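Local coordinates for nucleoporin nup120 (Schizosaccharomyces pombe, PDB 4GQ2), which serves as a structural component of the nuclear pore complex, whose nucleoporins can also act as docking partners for transiently associated transport factors, at residues Ile596-Ser599 with Leu600-Leu603; Ser589-Thr592 with Leu593-Arg597; Thr615-Val618 with Phe619-His623; Leu725-Asp728 with Trp729-Ser733. All blocks are in the same frame, centred on the assembly; numbering follows the deposited sequence.

From the N-terminal side, contact 2 spans the start of helix 590-605, from the N-cap Ser589, and contact 1 follows on the same helix. The two overlap at Ile596 and Arg597, with centres about 10 Å apart. Contact 3 comes next, on helix 612-624, and contact 4 on helix 719-739. Each joins adjacent turns of one helix, so none closes a long loop; 1 and 2 overlap, while 3 and 4 follow in series without nesting. Laterally, contact 1 is central: its centre lies about 11 Å from those of contacts 3 and 4, and it touches helix 612-624 through Ile596 and Leu600 and helix 719-739 through Leu600 and Leu603. Helix 672-703 touches side chains from all four.

Contact 1 (Ile596-Ser599 with Leu600-Leu603); sequences IRYS and LREL
The guanidinium of Arg601 lies with one face over the backbone of the preceding helical turn: Arg597 O and Tyr598 CA each sit 3.5 Å from its plane, displaced toward the rim. Its plane stands 87° from that of the Tyr598 ring, which NH1 of Arg601 approaches obliquely, 3.6 Å from CD2 of Tyr598. This is i to i+3 packing along alpha helix 590-605, whose backbone bonds include Arg601 N to Arg597 O at 2.8 Å. Two torsions of Arg601 account for the placement. CG leaves roughly opposite the backbone N (chi1 -152°), and a bend at chi3 of -60° turns the end of the chain back toward the N-terminal turn. A serine here would remove the flat cover from Arg597 O and is likely to leave CD2 of Tyr598 without its neighbour, although Trp835 also touches this arginine.

Further along the tyrosine ring, Glu602 OE1 comes 3.7 Å from CE1 of Tyr598, again obliquely. The phenolic OH has its stronger partners in the chain of another protein, where it bonds to a polar side chain and to backbone, so this surface of the helix meets the assembly partner. Arg597 instead extends to a salt bridge with Glu694 on helix 672-703. On the inward side Ile596 and Leu600 run alongside each other, CG2 of Ile596 lying 3.9 Å from CD1 of Leu600.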
loop_
_atom_site.group_PDB
_atom_site.type_symbol
_atom_site.label_atom_id
_atom_site.label_comp_id
_atom_site.label_asym_id
_atom_site.label_seq_id
_atom_site.Cartn_x
_atom_site.Cartn_y
_atom_site.Cartn_z
ATOM N N ILE A 596 17.130 -3.587 10.641
ATOM C CA ILE A 596 17.184 -2.350 11.406
ATOM C C ILE A 596 15.776 -1.777 11.635
ATOM O O ILE A 596 15.430 -1.369 12.758
ATOM C CB ILE A 596 18.125 -1.335 10.730
ATOM C CG1 ILE A 596 19.578 -1.706 11.034
ATOM C CG2 ILE A 596 17.832 0.083 11.189
ATOM C CD1 ILE A 596 20.603 -0.973 10.186
ATOM N N ARG A 597 14.959 -1.782 10.587
ATOM C CA ARG A 597 13.608 -1.244 10.692
ATOM C C ARG A 597 12.715 -2.095 11.598
ATOM O O ARG A 597 11.852 -1.570 12.300
ATOM C CB ARG A 597 13.008 -1.037 9.307
ATOM C CG ARG A 597 13.789 0.003 8.518
ATOM C CD ARG A 597 13.298 0.172 7.085
ATOM N NE ARG A 597 14.010 1.290 6.475
ATOM C CZ ARG A 597 14.259 1.430 5.179
ATOM N NH1 ARG A 597 13.848 0.524 4.311
ATOM N NH2 ARG A 597 14.930 2.492 4.751
ATOM N N TYR A 598 12.962 -3.401 11.607
ATOM C CA TYR A 598 12.303 -4.307 12.541
ATOM C C TYR A 598 12.706 -4.019 13.992
ATOM O O TYR A 598 11.866 -4.043 14.876
ATOM C CB TYR A 598 12.613 -5.768 12.176
ATOM C CG TYR A 598 12.110 -6.758 13.204
ATOM C CD1 TYR A 598 12.858 -7.041 14.347
ATOM C CD2 TYR A 598 10.873 -7.401 13.043
ATOM C CE1 TYR A 598 12.400 -7.937 15.302
ATOM C CE2 TYR A 598 10.409 -8.304 13.991
ATOM C CZ TYR A 598 11.176 -8.568 15.113
ATOM O OH TYR A 598 10.726 -9.462 16.054
ATOM N N SER A 599 13.992 -3.757 14.232
ATOM C CA SER A 599 14.463 -3.314 15.547
ATOM C C SER A 599 13.867 -1.958 15.955
ATOM O O SER A 599 13.502 -1.770 17.119
ATOM C CB SER A 599 15.986 -3.204 15.569
ATOM O OG SER A 599 16.587 -4.457 15.378
ATOM N N LEU A 600 13.780 -1.020 15.009
ATOM C CA LEU A 600 13.252 0.322 15.320
ATOM C C LEU A 600 11.765 0.248 15.598
ATOM O O LEU A 600 11.259 0.916 16.500
ATOM C CB LEU A 600 13.545 1.339 14.200
ATOM C CG LEU A 600 15.009 1.713 13.956
ATOM C CD1 LEU A 600 15.172 2.546 12.692
ATOM C CD2 LEU A 600 15.576 2.455 15.162
ATOM N N ARG A 601 11.080 -0.590 14.828
ATOM C CA ARG A 601 9.665 -0.884 15.041
ATOM C C ARG A 601 9.468 -1.397 16.462
ATOM O O ARG A 601 8.603 -0.917 17.193
ATOM C CB ARG A 601 9.226 -1.949 14.041
ATOM C CG ARG A 601 7.768 -1.929 13.630
ATOM C CD ARG A 601 7.529 -3.001 12.577
ATOM N NE ARG A 601 8.350 -2.774 11.386
ATOM C CZ ARG A 601 9.027 -3.718 10.734
ATOM N NH1 ARG A 601 9.007 -4.973 11.156
ATOM N NH2 ARG A 601 9.744 -3.403 9.663
ATOM N N GLU A 602 10.304 -2.357 16.850
ATOM C CA GLU A 602 10.257 -2.969 18.170
ATOM C C GLU A 602 10.503 -1.898 19.232
ATOM O O GLU A 602 9.799 -1.823 20.243
ATOM C CB GLU A 602 11.319 -4.064 18.242
ATOM C CG GLU A 602 11.016 -5.224 19.166
ATOM C CD GLU A 602 11.982 -6.384 18.969
ATOM O OE1 GLU A 602 11.514 -7.539 18.833
ATOM O OE2 GLU A 602 13.210 -6.146 18.938
ATOM N N LEU A 603 11.474 -1.039 18.964
ATOM C CA LEU A 603 11.834 0.048 19.865
ATOM C C LEU A 603 10.679 1.025 20.112
ATOM O O LEU A 603 10.476 1.466 21.242
ATOM C CB LEU A 603 13.038 0.799 19.298
ATOM C CG LEU A 603 14.202 1.127 20.226
ATOM C CD1 LEU A 603 14.955 -0.147 20.581
ATOM C CD2 LEU A 603 15.136 2.124 19.557
#

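Contact 2 (Ser589-Thr592 with Leu593-Arg597); sequences SFST and LSEIR
Glu595 folds along the carbonyl edge of the preceding turn, and its atoms can be followed outward against Ser591 and Thr592. CB lies 3.5 Å from Thr592 O. With CG placed opposite the carbonyl carbon and beside the backbone N (chi1 -66°), the next atom swings over the other carbonyl, CG to Ser591 O measuring 3.4 Å. CD follows at 4.0 Å from that oxygen, and OE1 runs on past it toward the Ser591 hydroxyl, ending 4.4 Å from OG, a loose approach. The chain is extended beyond CG and also touches Asn413 and His623.

In the backbone Glu595 N donates to Ser591 O over a long 3.3 Å and, weakly, to Thr592 O. The latter oxygen also receives Ile596 N at 2.9 Å, so it accepts from two successive amides, one of them weakly. Beside this bond the methyl CG2 of Thr592 meets CD1 of Ile596 at 3.8 Å, the two branched side chains crossing at a slant.

On the flank facing the 412-416 loop, Ser594 OG hydrogen-bonds the hydroxyls of Ser415 and Ser416, which joins this side of the helix to that loop. Ser589 supplies the N-cap residue, and the nearly straight bond from Leu593 N to its carbonyl (2.8 Å, N-H...O 169°) marks the opening turn of an alpha helix.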
loop_
_atom_site.group_PDB
_atom_site.type_symbol
_atom_site.label_atom_id
_atom_site.label_comp_id
_atom_site.label_asym_id
_atom_site.label_seq_id
_atom_site.Cartn_x
_atom_site.Cartn_y
_atom_site.Cartn_z
ATOM N N SER A 589 23.089 -2.779 3.575
ATOM C CA SER A 589 22.390 -3.429 2.464
ATOM C C SER A 589 20.888 -3.540 2.761
ATOM O O SER A 589 20.458 -3.368 3.912
ATOM C CB SER A 589 22.982 -4.819 2.194
ATOM O OG SER A 589 22.798 -5.677 3.311
ATOM N N PHE A 590 20.107 -3.839 1.725
ATOM C CA PHE A 590 18.662 -4.028 1.851
ATOM C C PHE A 590 18.321 -4.943 3.025
ATOM O O PHE A 590 17.407 -4.660 3.798
ATOM C CB PHE A 590 18.074 -4.606 0.556
ATOM C CG PHE A 590 16.609 -4.953 0.658
ATOM C CD1 PHE A 590 16.204 -6.202 1.118
ATOM C CD2 PHE A 590 15.631 -4.020 0.311
ATOM C CE1 PHE A 590 14.857 -6.517 1.230
ATOM C CE2 PHE A 590 14.281 -4.332 0.416
ATOM C CZ PHE A 590 13.893 -5.585 0.878
ATOM N N SER A 591 19.068 -6.037 3.140
ATOM C CA SER A 591 18.844 -7.049 4.165
ATOM C C SER A 591 19.130 -6.517 5.574
ATOM O O SER A 591 18.388 -6.801 6.511
ATOM C CB SER A 591 19.693 -8.290 3.850
ATOM O OG SER A 591 19.804 -9.154 4.969
ATOM N N THR A 592 20.206 -5.747 5.715
ATOM C CA THR A 592 20.545 -5.120 6.990
ATOM C C THR A 592 19.500 -4.065 7.350
ATOM O O THR A 592 19.063 -3.994 8.498
ATOM C CB THR A 592 21.962 -4.489 6.970
ATOM O OG1 THR A 592 22.941 -5.500 6.684
ATOM C CG2 THR A 592 22.297 -3.853 8.307
ATOM N N LEU A 593 19.099 -3.262 6.365
ATOM C CA LEU A 593 18.094 -2.213 6.568
ATOM C C LEU A 593 16.783 -2.787 7.059
ATOM O O LEU A 593 16.106 -2.199 7.912
ATOM C CB LEU A 593 17.837 -1.441 5.273
ATOM C CG LEU A 593 18.822 -0.318 4.954
ATOM C CD1 LEU A 593 18.404 0.427 3.690
ATOM C CD2 LEU A 593 18.931 0.640 6.135
ATOM N N SER A 594 16.438 -3.949 6.515
ATOM C CA SER A 594 15.192 -4.613 6.838
ATOM C C SER A 594 15.214 -5.071 8.295
ATOM O O SER A 594 14.187 -5.035 8.984
ATOM C CB SER A 594 14.962 -5.773 5.869
ATOM O OG SER A 594 13.794 -6.487 6.198
ATOM N N GLU A 595 16.392 -5.471 8.765
ATOM C CA GLU A 595 16.563 -5.894 10.155
ATOM C C GLU A 595 16.543 -4.695 11.100
ATOM O O GLU A 595 16.003 -4.772 12.211
ATOM C CB GLU A 595 17.860 -6.695 10.328
ATOM C CG GLU A 595 17.850 -8.029 9.596
ATOM C CD GLU A 595 19.057 -8.897 9.900
ATOM O OE1 GLU A 595 20.135 -8.654 9.309
ATOM O OE2 GLU A 595 18.917 -9.841 10.710
ATOM N N ILE A 596 17.130 -3.587 10.641
ATOM C CA ILE A 596 17.184 -2.350 11.406
ATOM C C ILE A 596 15.776 -1.777 11.635
ATOM O O ILE A 596 15.430 -1.369 12.758
ATOM C CB ILE A 596 18.125 -1.335 10.730
ATOM C CG1 ILE A 596 19.578 -1.706 11.034
ATOM C CG2 ILE A 596 17.832 0.083 11.189
ATOM C CD1 ILE A 596 20.603 -0.973 10.186
ATOM N N ARG A 597 14.959 -1.782 10.587
ATOM C CA ARG A 597 13.608 -1.244 10.692
ATOM C C ARG A 597 12.715 -2.095 11.598
ATOM O O ARG A 597 11.852 -1.570 12.300
ATOM C CB ARG A 597 13.008 -1.037 9.307
ATOM C CG ARG A 597 13.789 0.003 8.518
ATOM C CD ARG A 597 13.298 0.172 7.085
ATOM N NE ARG A 597 14.010 1.290 6.475
ATOM C CZ ARG A 597 14.259 1.430 5.179
ATOM N NH1 ARG A 597 13.848 0.524 4.311
ATOM N NH2 ARG A 597 14.930 2.492 4.751
#

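Contact 3 (Thr615-Val618 with Phe619-His623)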
loop_
_atom_site.group_PDB
_atom_site.type_symbol
_atom_site.label_atom_id
_atom_site.label_comp_id
_atom_site.label_asym_id
_atom_site.label_seq_id
_atom_site.Cartn_x
_atom_site.Cartn_y
_atom_site.Cartn_z
ATOM N N THR A 615 19.709 0.743 25.039
ATOM C CA THR A 615 19.106 0.442 23.739
ATOM C C THR A 615 19.977 0.930 22.582
ATOM O O THR A 615 20.190 0.195 21.616
ATOM C CB THR A 615 17.666 1.001 23.601
ATOM O OG1 THR A 615 17.626 2.369 24.015
ATOM C CG2 THR A 615 16.686 0.202 24.444
ATOM N N LEU A 616 20.491 2.153 22.691
ATOM C CA LEU A 616 21.430 2.681 21.699
ATOM C C LEU A 616 22.660 1.790 21.546
ATOM O O LEU A 616 23.158 1.601 20.434
ATOM C CB LEU A 616 21.864 4.106 22.053
ATOM C CG LEU A 616 20.918 5.255 21.704
ATOM C CD1 LEU A 616 21.346 6.529 22.415
ATOM C CD2 LEU A 616 20.853 5.493 20.203
ATOM N N TRP A 617 23.129 1.239 22.665
ATOM C CA TRP A 617 24.330 0.409 22.691
ATOM C C TRP A 617 24.073 -0.929 22.085
ATOM O O TRP A 617 24.891 -1.438 21.302
ATOM C CB TRP A 617 24.847 0.257 24.117
ATOM C CG TRP A 617 26.203 -0.396 24.203
ATOM C CD1 TRP A 617 27.449 0.201 24.003
ATOM C CD2 TRP A 617 26.501 -1.799 24.517
ATOM N NE1 TRP A 617 28.463 -0.710 24.165
ATOM C CE2 TRP A 617 27.967 -1.928 24.474
ATOM C CE3 TRP A 617 25.734 -2.920 24.817
ATOM C CZ2 TRP A 617 28.608 -3.134 24.725
ATOM C CZ3 TRP A 617 26.395 -4.133 25.065
ATOM C CH2 TRP A 617 27.796 -4.234 25.023
ATOM N N VAL A 618 22.935 -1.524 22.438
ATOM C CA VAL A 618 22.554 -2.800 21.839
ATOM C C VAL A 618 22.384 -2.589 20.335
ATOM O O VAL A 618 22.907 -3.368 19.537
ATOM C CB VAL A 618 21.288 -3.410 22.494
ATOM C CG1 VAL A 618 20.708 -4.527 21.641
ATOM C CG2 VAL A 618 21.612 -3.940 23.886
ATOM N N PHE A 619 21.704 -1.501 19.967
ATOM C CA PHE A 619 21.433 -1.177 18.572
ATOM C C PHE A 619 22.718 -1.052 17.769
ATOM O O PHE A 619 22.838 -1.628 16.688
ATOM C CB PHE A 619 20.619 0.118 18.456
ATOM C CG PHE A 619 20.256 0.476 17.040
ATOM C CD1 PHE A 619 21.162 1.145 16.215
ATOM C CD2 PHE A 619 19.018 0.127 16.524
ATOM C CE1 PHE A 619 20.835 1.461 14.905
ATOM C CE2 PHE A 619 18.684 0.440 15.218
ATOM C CZ PHE A 619 19.591 1.113 14.408
ATOM N N TYR A 620 23.667 -0.285 18.302
ATOM C CA TYR A 620 24.970 -0.119 17.671
ATOM C C TYR A 620 25.665 -1.471 17.523
ATOM O O TYR A 620 26.211 -1.781 16.463
ATOM C CB TYR A 620 25.831 0.854 18.485
ATOM C CG TYR A 620 27.263 0.972 18.019
ATOM C CD1 TYR A 620 27.602 1.786 16.938
ATOM C CD2 TYR A 620 28.283 0.269 18.660
ATOM C CE1 TYR A 620 28.919 1.891 16.505
ATOM C CE2 TYR A 620 29.602 0.374 18.242
ATOM C CZ TYR A 620 29.914 1.186 17.164
ATOM O OH TYR A 620 31.222 1.289 16.745
ATOM N N ASP A 621 25.623 -2.267 18.592
ATOM C CA ASP A 621 26.294 -3.563 18.636
ATOM C C ASP A 621 25.762 -4.548 17.600
ATOM O O ASP A 621 26.541 -5.244 16.953
ATOM C CB ASP A 621 26.191 -4.184 20.029
ATOM C CG ASP A 621 27.235 -5.262 20.262
ATOM O OD1 ASP A 621 28.384 -4.908 20.605
ATOM O OD2 ASP A 621 26.907 -6.459 20.106
ATOM N N LYS A 622 24.445 -4.608 17.433
ATOM C CA LYS A 622 23.877 -5.590 16.515
ATOM C C LYS A 622 23.814 -5.119 15.061
ATOM O O LYS A 622 24.027 -5.919 14.147
ATOM C CB LYS A 622 22.515 -6.114 17.004
ATOM C CG LYS A 622 21.491 -5.045 17.345
ATOM C CD LYS A 622 20.238 -5.642 17.974
ATOM C CE LYS A 622 19.181 -4.571 18.220
ATOM N NZ LYS A 622 18.027 -5.066 19.023
ATOM N N HIS A 623 23.561 -3.827 14.851
ATOM C CA HIS A 623 23.262 -3.315 13.499
ATOM C C HIS A 623 24.279 -2.427 12.853
ATOM O O HIS A 623 24.394 -2.408 11.626
ATOM C CB HIS A 623 21.904 -2.627 13.482
ATOM C CG HIS A 623 20.762 -3.557 13.799
ATOM N ND1 HIS A 623 20.418 -4.586 12.993
ATOM C CD2 HIS A 623 19.894 -3.598 14.882
ATOM C CE1 HIS A 623 19.378 -5.243 13.530
ATOM N NE2 HIS A 623 19.060 -4.642 14.690
#
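Phe619 opens the second half of the contact by turning back to Thr615: its N donates to Thr615 O at 2.8 Å, and its CB lies 3.2 Å from the same oxygen. CG stands opposite the backbone N, which carries the ring away from this turn and toward Ile596 and Leu600 of helix 590-605 and Phe698 of helix 672-703. Tyr620 repeats the bond, N to Leu616 O, while its ring heads for Ser701 and Leu702. Asp621 points back at the preceding turn with CB 3.3 Å from Trp617 O. Its carboxylate approaches the indole of Trp617 only loosely and at an oblique angle.

All this belongs to alpha helix 612-624 of the Nup120 helical domain, where Phe619 and Tyr620 form the inward side and Trp617, Asp621 and Lys622 the outward one; a wider pi-type turn sets in over 620-623.

Lys622 makes the main side-chain contact. Its CG occupies the crowded position between backbone N and carbonyl carbon (chi1 52°), which puts it 3.1 Å from Val618 O. From there the extended chain runs across the valine, CE 3.7 Å and NZ 3.8 Å from CG1 of Val618. His623 follows, its CD2 lying 4.1 Å above the plane of the Phe619 ring near the rim, while its NE2 hydrogen-bonds Ser599 OG across the helix pair.

Contact 4 (Leu725-Asp728 with Trp729-Ser733); sequences LLED and WRLVS
An i to i+3 salt bridge on alpha helix 719-739 joins Glu727 to Arg730. Both contacts fall on one carboxylate oxygen: NE of Arg730 reaches OE2 of Glu727 at 2.8 Å with an N-H...O angle of 169°, and NH2 of Arg730 reaches the same OE2 at 3.3 Å, more bent. The oxygen lies practically in the guanidinium plane and meets NE with its syn lone pair, yet the carboxylate is turned 74° against the guanidinium, so this is a side-on grip of a single atom rather than a flat two-oxygen pairing. A bend of the glutamate chain at chi2 (48°) folds its end toward the arginine.

Because NH2 of Arg730 also pairs with Asp811, a leucine in place of this arginine would take away the positive charge between the two acids, and Glu727 and Asp811 would probably both lose this counter-ion.

The helix packs among its neighbours in the helical region: Leu726 and Trp729 face helix 590-605, Leu725 and Asp728 face helix 672-703, and Leu731 faces helix 812-822. Trp729 hydrogen-bonds Glu694 through NE1, and Asp728 pairs with Arg658. Next to the ion pair, CG of Leu731 packs 3.8 Å from Glu727 OE2. Ser733 OG sits 3.0 Å above the centre of the Trp729 ring, while Asp728 O takes Val732 N at 2.9 Å and touches CG2 of Val732 at 3.4 Å.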
loop_
_atom_site.group_PDB
_atom_site.type_symbol
_atom_site.label_atom_id
_atom_site.label_comp_id
_atom_site.label_asym_id
_atom_site.label_seq_id
_atom_site.Cartn_x
_atom_site.Cartn_y
_atom_site.Cartn_z
ATOM N N LEU A 725 13.721 11.801 17.191
ATOM C CA LEU A 725 13.936 11.125 15.920
ATOM C C LEU A 725 13.169 9.808 15.845
ATOM O O LEU A 725 12.604 9.473 14.798
ATOM C CB LEU A 725 15.425 10.890 15.676
ATOM C CG LEU A 725 16.235 12.148 15.353
ATOM C CD1 LEU A 725 17.709 11.809 15.447
ATOM C CD2 LEU A 725 15.894 12.694 13.976
ATOM N N LEU A 726 13.133 9.087 16.962
ATOM C CA LEU A 726 12.394 7.839 17.056
ATOM C C LEU A 726 10.911 8.088 16.841
ATOM O O LEU A 726 10.207 7.262 16.249
ATOM C CB LEU A 726 12.609 7.174 18.417
ATOM C CG LEU A 726 13.820 6.271 18.640
ATOM C CD1 LEU A 726 13.765 5.700 20.050
ATOM C CD2 LEU A 726 13.880 5.147 17.612
ATOM N N GLU A 727 10.443 9.234 17.318
ATOM C CA GLU A 727 9.043 9.578 17.176
ATOM C C GLU A 727 8.723 9.931 15.729
ATOM O O GLU A 727 7.688 9.528 15.203
ATOM C CB GLU A 727 8.665 10.713 18.114
ATOM C CG GLU A 727 7.162 10.892 18.240
ATOM C CD GLU A 727 6.423 9.583 18.485
ATOM O OE1 GLU A 727 6.649 8.961 19.552
ATOM O OE2 GLU A 727 5.610 9.182 17.613
ATOM N N ASP A 728 9.620 10.684 15.094
ATOM C CA ASP A 728 9.533 10.967 13.674
ATOM C C ASP A 728 9.525 9.653 12.873
ATOM O O ASP A 728 8.636 9.418 12.044
ATOM C CB ASP A 728 10.723 11.835 13.251
ATOM C CG ASP A 728 10.575 13.289 13.676
ATOM O OD1 ASP A 728 9.494 13.680 14.161
ATOM O OD2 ASP A 728 11.549 14.050 13.507
ATOM N N TRP A 729 10.515 8.799 13.141
ATOM C CA TRP A 729 10.628 7.509 12.473
ATOM C C TRP A 729 9.336 6.768 12.543
ATOM O O TRP A 729 8.870 6.243 11.533
ATOM C CB TRP A 729 11.749 6.660 13.064
ATOM C CG TRP A 729 12.006 5.442 12.222
ATOM C CD1 TRP A 729 12.868 5.331 11.132
ATOM C CD2 TRP A 729 11.363 4.122 12.343
ATOM N NE1 TRP A 729 12.812 4.063 10.588
ATOM C CE2 TRP A 729 11.926 3.289 11.262
ATOM C CE3 TRP A 729 10.402 3.570 13.195
ATOM C CZ2 TRP A 729 11.534 1.963 11.068
ATOM C CZ3 TRP A 729 10.021 2.230 12.994
ATOM C CH2 TRP A 729 10.575 1.450 11.955
ATOM N N ARG A 730 8.742 6.734 13.734
ATOM C CA ARG A 730 7.502 6.006 13.963
ATOM C C ARG A 730 6.403 6.474 13.032
ATOM O O ARG A 730 5.806 5.666 12.336
ATOM C CB ARG A 730 7.039 6.142 15.416
ATOM C CG ARG A 730 5.790 5.338 15.717
ATOM C CD ARG A 730 5.437 5.388 17.193
ATOM N NE ARG A 730 4.618 6.553 17.456
ATOM C CZ ARG A 730 3.313 6.539 17.692
ATOM N NH1 ARG A 730 2.632 5.407 17.750
ATOM N NH2 ARG A 730 2.701 7.688 17.894
ATOM N N LEU A 731 6.146 7.780 13.022
ATOM C CA LEU A 731 5.023 8.333 12.277
ATOM C C LEU A 731 5.238 8.188 10.793
ATOM O O LEU A 731 4.316 7.853 10.054
ATOM C CB LEU A 731 4.792 9.798 12.645
ATOM C CG LEU A 731 4.333 10.047 14.087
ATOM C CD1 LEU A 731 3.868 11.482 14.249
ATOM C CD2 LEU A 731 3.214 9.090 14.477
ATOM N N VAL A 732 6.472 8.421 10.369
ATOM C CA VAL A 732 6.847 8.269 8.974
ATOM C C VAL A 732 6.698 6.813 8.501
ATOM O O VAL A 732 6.054 6.555 7.482
ATOM C CB VAL A 732 8.264 8.844 8.732
ATOM C CG1 VAL A 732 8.830 8.374 7.406
ATOM C CG2 VAL A 732 8.220 10.372 8.788
ATOM N N SER A 733 7.259 5.870 9.257
ATOM C CA SER A 733 7.190 4.445 8.907
ATOM C C SER A 733 5.765 3.923 8.968
ATOM O O SER A 733 5.366 3.112 8.143
ATOM C CB SER A 733 8.114 3.602 9.798
ATOM O OG SER A 733 9.459 4.058 9.703
#